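Local coordinates for protein free methionine-R-sulfoxide reductase (Saccharomyces cerevisiae, PDB 1F5M) that reduces the R-form of free methionine sulfoxide back to methionine at the expense of thioredoxin, and so protects the cell against oxidative stress, at residues V135-N140 against A170-N174; K88-I94 against I123-E128; K130-V134 against E156-H160. One frame throughout, in Å; residues are numbered along the deposited sequence.

Interaction 1 (V135-N140 against A170-N174)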
loop_
_atom_site.group_PDB
_atom_site.type_symbol
_atom_site.label_atom_id
_atom_site.label_comp_id
_atom_site.label_asym_id
_atom_site.label_seq_id
_atom_site.Cartn_x
_atom_site.Cartn_y
_atom_site.Cartn_z
ATOM N N VAL B 135 -13.916 1.789 -9.718
ATOM C CA VAL B 135 -14.043 3.051 -10.421
ATOM C C VAL B 135 -12.830 3.292 -11.328
ATOM O O VAL B 135 -11.649 3.353 -10.864
ATOM C CB VAL B 135 -14.185 4.206 -9.402
ATOM C CG1 VAL B 135 -14.287 5.564 -10.095
ATOM C CG2 VAL B 135 -15.375 3.960 -8.503
ATOM N N PRO B 136 -13.074 3.433 -12.638
ATOM C CA PRO B 136 -11.927 3.668 -13.541
ATOM C C PRO B 136 -11.373 5.104 -13.526
ATOM O O PRO B 136 -12.118 6.080 -13.417
ATOM C CB PRO B 136 -12.484 3.274 -14.901
ATOM C CG PRO B 136 -13.876 3.744 -14.814
ATOM C CD PRO B 136 -14.340 3.381 -13.392
ATOM N N ILE B 137 -10.039 5.223 -13.592
ATOM C CA ILE B 137 -9.372 6.510 -13.589
ATOM C C ILE B 137 -9.150 6.829 -15.059
ATOM O O ILE B 137 -8.528 6.047 -15.769
ATOM C CB ILE B 137 -8.032 6.400 -12.823
ATOM C CG1 ILE B 137 -8.329 6.064 -11.344
ATOM C CG2 ILE B 137 -7.254 7.677 -12.920
ATOM C CD1 ILE B 137 -7.126 5.461 -10.632
ATOM N N ILE B 138 -9.651 7.979 -15.509
ATOM C CA ILE B 138 -9.570 8.339 -16.935
ATOM C C ILE B 138 -8.615 9.467 -17.270
ATOM O O ILE B 138 -8.550 10.453 -16.547
ATOM C CB ILE B 138 -10.992 8.724 -17.461
ATOM C CG1 ILE B 138 -11.991 7.610 -17.108
ATOM C CG2 ILE B 138 -10.933 9.024 -18.960
ATOM C CD1 ILE B 138 -11.680 6.288 -17.774
ATOM N N SER B 139 -7.875 9.326 -18.370
ATOM C CA SER B 139 -6.918 10.367 -18.773
ATOM C C SER B 139 -7.618 11.533 -19.481
ATOM O O SER B 139 -8.798 11.441 -19.855
ATOM C CB SER B 139 -5.888 9.798 -19.749
ATOM O OG SER B 139 -6.564 9.325 -20.899
ATOM N N ASN B 140 -6.888 12.625 -19.672
ATOM C CA ASN B 140 -7.450 13.779 -20.386
ATOM C C ASN B 140 -7.862 13.254 -21.739
ATOM O O ASN B 140 -8.913 13.596 -22.295
ATOM C CB ASN B 140 -6.398 14.854 -20.591
ATOM C CG ASN B 140 -5.991 15.492 -19.308
ATOM O OD1 ASN B 140 -6.763 15.508 -18.355
ATOM N ND2 ASN B 140 -4.778 16.036 -19.263
ATOM N N ALA B 170 -10.941 10.018 -8.621
ATOM C CA ALA B 170 -10.259 9.524 -9.787
ATOM C C ALA B 170 -9.845 10.717 -10.648
ATOM O O ALA B 170 -8.774 10.723 -11.240
ATOM C CB ALA B 170 -11.198 8.531 -10.590
ATOM N N LYS B 171 -10.700 11.727 -10.729
ATOM C CA LYS B 171 -10.354 12.906 -11.527
ATOM C C LYS B 171 -9.178 13.692 -10.900
ATOM O O LYS B 171 -8.313 14.227 -11.612
ATOM C CB LYS B 171 -11.587 13.798 -11.693
ATOM C CG LYS B 171 -12.606 13.224 -12.656
ATOM C CD LYS B 171 -13.841 14.104 -12.703
ATOM C CE LYS B 171 -14.906 13.500 -13.620
ATOM N NZ LYS B 171 -15.275 12.090 -13.200
ATOM N N LEU B 172 -9.137 13.716 -9.576
ATOM C CA LEU B 172 -8.088 14.418 -8.843
ATOM C C LEU B 172 -6.762 13.686 -8.982
ATOM O O LEU B 172 -5.669 14.304 -8.906
ATOM C CB LEU B 172 -8.442 14.532 -7.340
ATOM C CG LEU B 172 -9.524 15.496 -6.884
ATOM C CD1 LEU B 172 -9.663 15.470 -5.371
ATOM C CD2 LEU B 172 -9.181 16.890 -7.364
ATOM N N ILE B 173 -6.854 12.371 -9.156
ATOM C CA ILE B 173 -5.682 11.526 -9.313
ATOM C C ILE B 173 -5.134 11.796 -10.707
ATOM O O ILE B 173 -3.919 12.000 -10.892
ATOM C CB ILE B 173 -6.074 10.021 -9.162
ATOM C CG1 ILE B 173 -6.194 9.692 -7.670
ATOM C CG2 ILE B 173 -5.077 9.104 -9.877
ATOM C CD1 ILE B 173 -6.707 8.321 -7.369
ATOM N N ASN B 174 -6.027 11.818 -11.691
ATOM C CA ASN B 174 -5.588 12.088 -13.068
ATOM C C ASN B 174 -4.849 13.436 -13.194
ATOM O O ASN B 174 -3.834 13.539 -13.907
ATOM C CB ASN B 174 -6.771 12.123 -14.015
ATOM C CG ASN B 174 -6.377 12.602 -15.403
ATOM O OD1 ASN B 174 -6.957 13.563 -15.920
ATOM N ND2 ASN B 174 -5.393 11.933 -16.018
#
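Ile137 and Ile173 meet methyl to methyl with their side chains roughly perpendicular, where strand 131-138 of the GAF-domain sheet packs on the C-terminal helix 160-176. The axes of strand 135-138 and helix 170-174 run 30° apart and approach to 7.3 Å, a close spacing consistent with the small side chain of Ala170 at the point of contact. Ile137 straddles this helix face with its two branches. Its CG2, which lies opposite the backbone N, reaches Ile173 CG2 at 4.0 Å and also lies near Ala170 O, while Ile137 CG1 rests on Ala170 CB at 3.9 Å. Val135 CG1 touches the same methyl more loosely, and Tyr32 of helix 21-36 packs on Ile173. One turn on from Ala170, Asn174 lies across the end of the strand, its amide plane turned 81° from that of Asn140. With an alanine here, the amide laid against Ile138 and Ser139 is gone, which would probably leave a gap where the chain departs from the strand. Asn174 extends with chi1 172°, bringing its CG to 3.3 Å from Ile138 O.

Interaction 2 (K88-I94 against I123-E128)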
loop_
_atom_site.group_PDB
_atom_site.type_symbol
_atom_site.label_atom_id
_atom_site.label_comp_id
_atom_site.label_asym_id
_atom_site.label_seq_id
_atom_site.Cartn_x
_atom_site.Cartn_y
_atom_site.Cartn_z
ATOM N N LYS B 88 -5.248 -7.463 2.232
ATOM C CA LYS B 88 -4.460 -8.669 2.069
ATOM C C LYS B 88 -3.906 -8.785 0.667
ATOM O O LYS B 88 -4.405 -8.136 -0.227
ATOM C CB LYS B 88 -5.304 -9.890 2.407
ATOM C CG LYS B 88 -5.782 -9.860 3.831
ATOM C CD LYS B 88 -6.698 -11.029 4.065
ATOM C CE LYS B 88 -7.022 -11.152 5.563
ATOM N NZ LYS B 88 -8.008 -12.246 5.754
ATOM N N VAL B 89 -2.838 -9.587 0.515
ATOM C CA VAL B 89 -2.169 -9.862 -0.770
ATOM C C VAL B 89 -3.227 -10.104 -1.893
ATOM O O VAL B 89 -4.258 -10.740 -1.680
ATOM C CB VAL B 89 -1.201 -11.071 -0.556
ATOM C CG1 VAL B 89 -0.751 -11.677 -1.867
ATOM C CG2 VAL B 89 0.054 -10.555 0.240
ATOM N N ALA B 90 -2.941 -9.586 -3.089
ATOM C CA ALA B 90 -3.864 -9.618 -4.206
ATOM C C ALA B 90 -3.243 -10.022 -5.540
ATOM O O ALA B 90 -2.011 -10.073 -5.674
ATOM C CB ALA B 90 -4.484 -8.234 -4.353
ATOM N N CYS B 91 -4.128 -10.261 -6.512
ATOM C CA CYS B 91 -3.760 -10.667 -7.864
ATOM C C CYS B 91 -2.858 -9.587 -8.492
ATOM O O CYS B 91 -3.102 -8.385 -8.337
ATOM C CB CYS B 91 -5.035 -10.868 -8.701
ATOM S SG CYS B 91 -6.465 -11.680 -7.886
ATOM N N GLN B 92 -1.809 -10.027 -9.181
ATOM C CA GLN B 92 -0.815 -9.153 -9.795
ATOM C C GLN B 92 -1.178 -8.516 -11.132
ATOM O O GLN B 92 -0.702 -7.417 -11.480
ATOM C CB GLN B 92 0.504 -9.933 -9.953
ATOM C CG GLN B 92 0.988 -10.594 -8.673
ATOM C CD GLN B 92 0.597 -12.051 -8.563
ATOM O OE1 GLN B 92 -0.525 -12.450 -8.943
ATOM N NE2 GLN B 92 1.523 -12.873 -8.040
ATOM N N MET B 93 -2.034 -9.179 -11.897
ATOM C CA MET B 93 -2.356 -8.628 -13.187
ATOM C C MET B 93 -3.771 -9.009 -13.527
ATOM O O MET B 93 -4.200 -10.087 -13.168
ATOM C CB MET B 93 -1.368 -9.220 -14.220
ATOM C CG MET B 93 -1.621 -8.869 -15.668
ATOM S SD MET B 93 -0.251 -9.521 -16.723
ATOM C CE MET B 93 1.276 -8.879 -15.764
ATOM N N ILE B 94 -4.497 -8.103 -14.167
ATOM C CA ILE B 94 -5.865 -8.385 -14.602
ATOM C C ILE B 94 -5.999 -7.916 -16.049
ATOM O O ILE B 94 -5.543 -6.823 -16.398
ATOM C CB ILE B 94 -6.906 -7.668 -13.742
ATOM C CG1 ILE B 94 -6.842 -8.215 -12.315
ATOM C CG2 ILE B 94 -8.365 -7.982 -14.288
ATOM C CD1 ILE B 94 -7.515 -7.319 -11.300
ATOM N N ILE B 123 -12.882 -12.372 -10.535
ATOM C CA ILE B 123 -11.505 -12.838 -10.278
ATOM C C ILE B 123 -11.316 -12.488 -8.825
ATOM O O ILE B 123 -11.169 -11.308 -8.500
ATOM C CB ILE B 123 -10.473 -12.056 -11.187
ATOM C CG1 ILE B 123 -10.783 -12.379 -12.647
ATOM C CG2 ILE B 123 -9.032 -12.408 -10.786
ATOM C CD1 ILE B 123 -9.964 -11.616 -13.667
ATOM N N ALA B 124 -11.430 -13.491 -7.947
ATOM C CA ALA B 124 -11.282 -13.281 -6.523
ATOM C C ALA B 124 -9.816 -13.310 -6.071
ATOM O O ALA B 124 -9.117 -14.313 -6.283
ATOM C CB ALA B 124 -12.067 -14.361 -5.756
ATOM N N CYS B 125 -9.357 -12.227 -5.460
ATOM C CA CYS B 125 -7.981 -12.189 -4.900
ATOM C C CYS B 125 -8.160 -12.643 -3.428
ATOM O O CYS B 125 -7.308 -13.314 -2.833
ATOM C CB CYS B 125 -7.387 -10.773 -5.007
ATOM S SG CYS B 125 -7.360 -10.187 -6.742
ATOM N N ASP B 126 -9.287 -12.277 -2.849
ATOM C CA ASP B 126 -9.617 -12.660 -1.467
ATOM C C ASP B 126 -10.895 -13.485 -1.568
ATOM O O ASP B 126 -11.941 -12.992 -2.034
ATOM C CB ASP B 126 -9.850 -11.415 -0.586
ATOM C CG ASP B 126 -10.000 -11.771 0.927
ATOM O OD1 ASP B 126 -10.548 -12.858 1.262
ATOM O OD2 ASP B 126 -9.580 -10.952 1.792
ATOM N N GLY B 127 -10.817 -14.747 -1.155
ATOM C CA GLY B 127 -11.996 -15.586 -1.216
ATOM C C GLY B 127 -13.126 -15.088 -0.337
ATOM O O GLY B 127 -14.260 -15.552 -0.506
ATOM N N GLU B 128 -12.864 -14.155 0.592
ATOM C CA GLU B 128 -13.969 -13.683 1.457
ATOM C C GLU B 128 -14.678 -12.452 0.962
ATOM O O GLU B 128 -15.612 -11.976 1.609
ATOM C CB GLU B 128 -13.478 -13.379 2.861
ATOM C CG GLU B 128 -13.473 -14.586 3.734
ATOM C CD GLU B 128 -12.121 -14.749 4.364
ATOM O OE1 GLU B 128 -11.925 -14.338 5.540
ATOM O OE2 GLU B 128 -11.238 -15.277 3.633
HETATM O O HOH W 1 -10.323 -11.095 4.324
HETATM O O HOH W 2 -8.088 -8.501 1.152
HETATM O O HOH W 3 -9.053 -14.364 3.236
#
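Cys91 and Cys125 are joined by a disulfide, SG to SG 2.1 Å, whose chi3 of -123° is opened well beyond the roughly 90° such bonds prefer. Both sulfurs lie beside their own backbone N and opposite the carbonyl carbon, and they meet between the two loops. Around the bridge the packing is apolar. Ala90 CB sits 3.9 Å from Cys125 CB, and Ile123 CG2 comes to 3.9 Å from Cys91 SG. Further on, the side chains of Ile94 and Ile123 run antiparallel alongside one another, with Ile94 CG2 touching Ile123 CD1. Tyr70 of strand 64-72 lies against Ala90, Ile94 and Cys125.

In the GAF fold, residues 88-94 lead into strand 93-95 at one edge of the antiparallel sheet, whereas residues 123-128 belong to the long loop between strand 111-113, at the opposite edge, and strand 131-138. The disulfide thus ties together two loops rather than neighbouring strands. In a thioredoxin-dependent reductase it is consistent with an oxidised form of the enzyme. Asn48 of the second subunit donates through ND2 to Ala90 O, so the dimer interface reaches this site.

At the other end, Lys88 meets Asp126 chiefly through water. Its CD lies 3.7 Å from Asp126 OD2, but its NZ stays 4.5 Å from that oxygen, too far for a salt bridge, and a water accepts from Lys88 NZ while donating to Asp126 OD2. Asn65 ND2 also binds OD2. Asp126 OD1 closes an Asx turn, accepting from Glu128 N at 2.7 Å in a nearly straight bond, from the anti side and 33° out of the carboxylate plane.

Interaction 3 (K130-V134 against E156-H160)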
loop_
_atom_site.group_PDB
_atom_site.type_symbol
_atom_site.label_atom_id
_atom_site.label_comp_id
_atom_site.label_asym_id
_atom_site.label_seq_id
_atom_site.Cartn_x
_atom_site.Cartn_y
_atom_site.Cartn_z
ATOM N N LYS B 130 -17.270 -10.300 -0.694
ATOM C CA LYS B 130 -18.659 -10.549 -1.105
ATOM C C LYS B 130 -19.212 -9.452 -1.983
ATOM O O LYS B 130 -20.103 -9.705 -2.783
ATOM C CB LYS B 130 -19.580 -10.724 0.117
ATOM C CG LYS B 130 -19.606 -12.154 0.631
ATOM C CD LYS B 130 -20.348 -12.238 1.975
ATOM C CE LYS B 130 -20.272 -13.726 2.410
ATOM N NZ LYS B 130 -20.925 -13.938 3.702
ATOM N N SER B 131 -18.768 -8.216 -1.788
ATOM C CA SER B 131 -19.243 -7.136 -2.642
ATOM C C SER B 131 -18.062 -6.307 -2.988
ATOM O O SER B 131 -17.044 -6.388 -2.301
ATOM C CB SER B 131 -20.374 -6.295 -2.007
ATOM O OG SER B 131 -20.035 -5.700 -0.785
ATOM N N GLU B 132 -18.188 -5.512 -4.058
ATOM C CA GLU B 132 -17.066 -4.744 -4.588
ATOM C C GLU B 132 -17.500 -3.541 -5.446
ATOM O O GLU B 132 -18.596 -3.511 -6.041
ATOM C CB GLU B 132 -16.184 -5.712 -5.437
ATOM C CG GLU B 132 -14.828 -5.161 -5.932
ATOM C CD GLU B 132 -13.898 -6.210 -6.640
ATOM O OE1 GLU B 132 -12.825 -5.824 -7.170
ATOM O OE2 GLU B 132 -14.210 -7.426 -6.672
ATOM N N ILE B 133 -16.655 -2.520 -5.469
ATOM C CA ILE B 133 -16.889 -1.338 -6.293
ATOM C C ILE B 133 -15.586 -0.984 -6.982
ATOM O O ILE B 133 -14.494 -0.937 -6.344
ATOM C CB ILE B 133 -17.424 -0.134 -5.477
ATOM C CG1 ILE B 133 -17.702 1.056 -6.408
ATOM C CG2 ILE B 133 -16.403 0.263 -4.405
ATOM C CD1 ILE B 133 -18.539 2.165 -5.794
ATOM N N VAL B 134 -15.665 -0.774 -8.290
ATOM C CA VAL B 134 -14.464 -0.427 -9.061
ATOM C C VAL B 134 -14.749 0.775 -9.912
ATOM O O VAL B 134 -15.717 0.808 -10.684
ATOM C CB VAL B 134 -13.980 -1.558 -9.983
ATOM C CG1 VAL B 134 -12.661 -1.150 -10.639
ATOM C CG2 VAL B 134 -13.800 -2.819 -9.191
ATOM N N GLU B 156 -23.709 -6.220 -0.740
ATOM C CA GLU B 156 -24.301 -4.887 -0.765
ATOM C C GLU B 156 -23.563 -3.840 0.062
ATOM O O GLU B 156 -24.175 -3.026 0.768
ATOM C CB GLU B 156 -25.763 -4.978 -0.285
ATOM C CG GLU B 156 -26.683 -5.861 -1.154
ATOM C CD GLU B 156 -27.845 -6.512 -0.351
ATOM O OE1 GLU B 156 -28.448 -7.503 -0.845
ATOM O OE2 GLU B 156 -28.172 -6.044 0.775
ATOM N N GLY B 157 -22.254 -3.824 -0.011
ATOM C CA GLY B 157 -21.567 -2.822 0.793
ATOM C C GLY B 157 -21.463 -1.419 0.202
ATOM O O GLY B 157 -21.180 -0.493 0.939
ATOM N N PHE B 158 -21.725 -1.258 -1.100
ATOM C CA PHE B 158 -21.582 0.042 -1.798
ATOM C C PHE B 158 -22.805 0.565 -2.568
ATOM O O PHE B 158 -23.664 -0.214 -2.998
ATOM C CB PHE B 158 -20.409 -0.044 -2.763
ATOM C CG PHE B 158 -19.169 -0.569 -2.141
ATOM C CD1 PHE B 158 -18.790 -1.897 -2.317
ATOM C CD2 PHE B 158 -18.388 0.256 -1.334
ATOM C CE1 PHE B 158 -17.632 -2.416 -1.690
ATOM C CE2 PHE B 158 -17.241 -0.233 -0.696
ATOM C CZ PHE B 158 -16.856 -1.581 -0.873
ATOM N N ASP B 159 -22.854 1.885 -2.783
ATOM C CA ASP B 159 -23.983 2.479 -3.497
ATOM C C ASP B 159 -23.483 3.645 -4.363
ATOM O O ASP B 159 -22.269 3.919 -4.414
ATOM C CB ASP B 159 -25.036 2.947 -2.493
ATOM C CG ASP B 159 -24.510 4.009 -1.547
ATOM O OD1 ASP B 159 -24.902 4.014 -0.356
ATOM O OD2 ASP B 159 -23.731 4.849 -1.994
ATOM N N HIS B 160 -24.383 4.348 -5.025
ATOM C CA HIS B 160 -23.933 5.428 -5.905
ATOM C C HIS B 160 -23.323 6.688 -5.271
ATOM O O HIS B 160 -22.806 7.534 -5.998
ATOM C CB HIS B 160 -25.039 5.795 -6.890
ATOM C CG HIS B 160 -25.220 4.765 -7.954
ATOM N ND1 HIS B 160 -25.841 3.561 -7.718
ATOM C CD2 HIS B 160 -24.745 4.702 -9.220
ATOM C CE1 HIS B 160 -25.737 2.795 -8.791
ATOM N NE2 HIS B 160 -25.075 3.466 -9.716
#
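Residues 131-133 and 156-159 run side by side in nearly the same direction, 20° apart end to end, with Ser131 CA 5.8 Å from Glu156 CA and the spacing widening only slightly at Ile133 and Phe158. Glu156 has a left-handed backbone conformation, and the next amide faces the strand. That amide, Gly157 N, donates to Ser131 OG at 3.0 Å, a moderately bent bond. With chi1 at 58°, the Ser131 hydroxyl is held in the crowded position between its own N and carbonyl carbon, where it also hydrogen-bonds to Asp154 O; the carbonyl and the amide together fix its rotation. Gly157, which has no side chain, sits close against Ser131 OG.

These residues lie where strand 131-138 enters the GAF-domain sheet. Lys130 and Ser131 both face Cys152 of strand 144-152, forming a classic beta bulge. The segment 156-160 leads from strand 144-152 to helix 160-176, for which Asp159 serves as N-cap, its OD2 accepting from Val161 N.

Phe158 packs on the strand beyond the bulge. Ile133 CG2 stands almost exactly over the middle of the ring, 3.6 Å from the centroid and 9° off the normal, in a CH-pi contact. The branch gets there because CG1 takes the place opposite the backbone N, leaving CG2 over the aromatic face; from CG1 the chain carries CD1 back toward Phe158 CB. At the ring's edge, near its plane, Ser131 O approaches Phe158 CE1 at 4.1 Å. Glu132 CA meets that same CE1 obliquely at 3.8 Å, and the Phe158 side chain also touches Ile150 of strand 144-152.

Interactions 1 and 3 follow one another along strand 131-138, their centres about 19 Å apart, and their partners lie on and just before helix 160-176. Both therefore join that strand to the C-terminal helix region, one at each end. Interaction 2 is centred about 16 Å from the centre of interaction 3 and adjoins it in sequence, the loop 123-128 running almost directly into the strand. Its centre lies about 22 Å from that of interaction 1, with nearest atoms about 11 Å apart. Glu132, within interaction 3, points away from Phe158 and touches Cys101 and His122, on the side of the domain where the loop holding Cys125 runs. Interaction 1 is structural packing, remote from the disulfide.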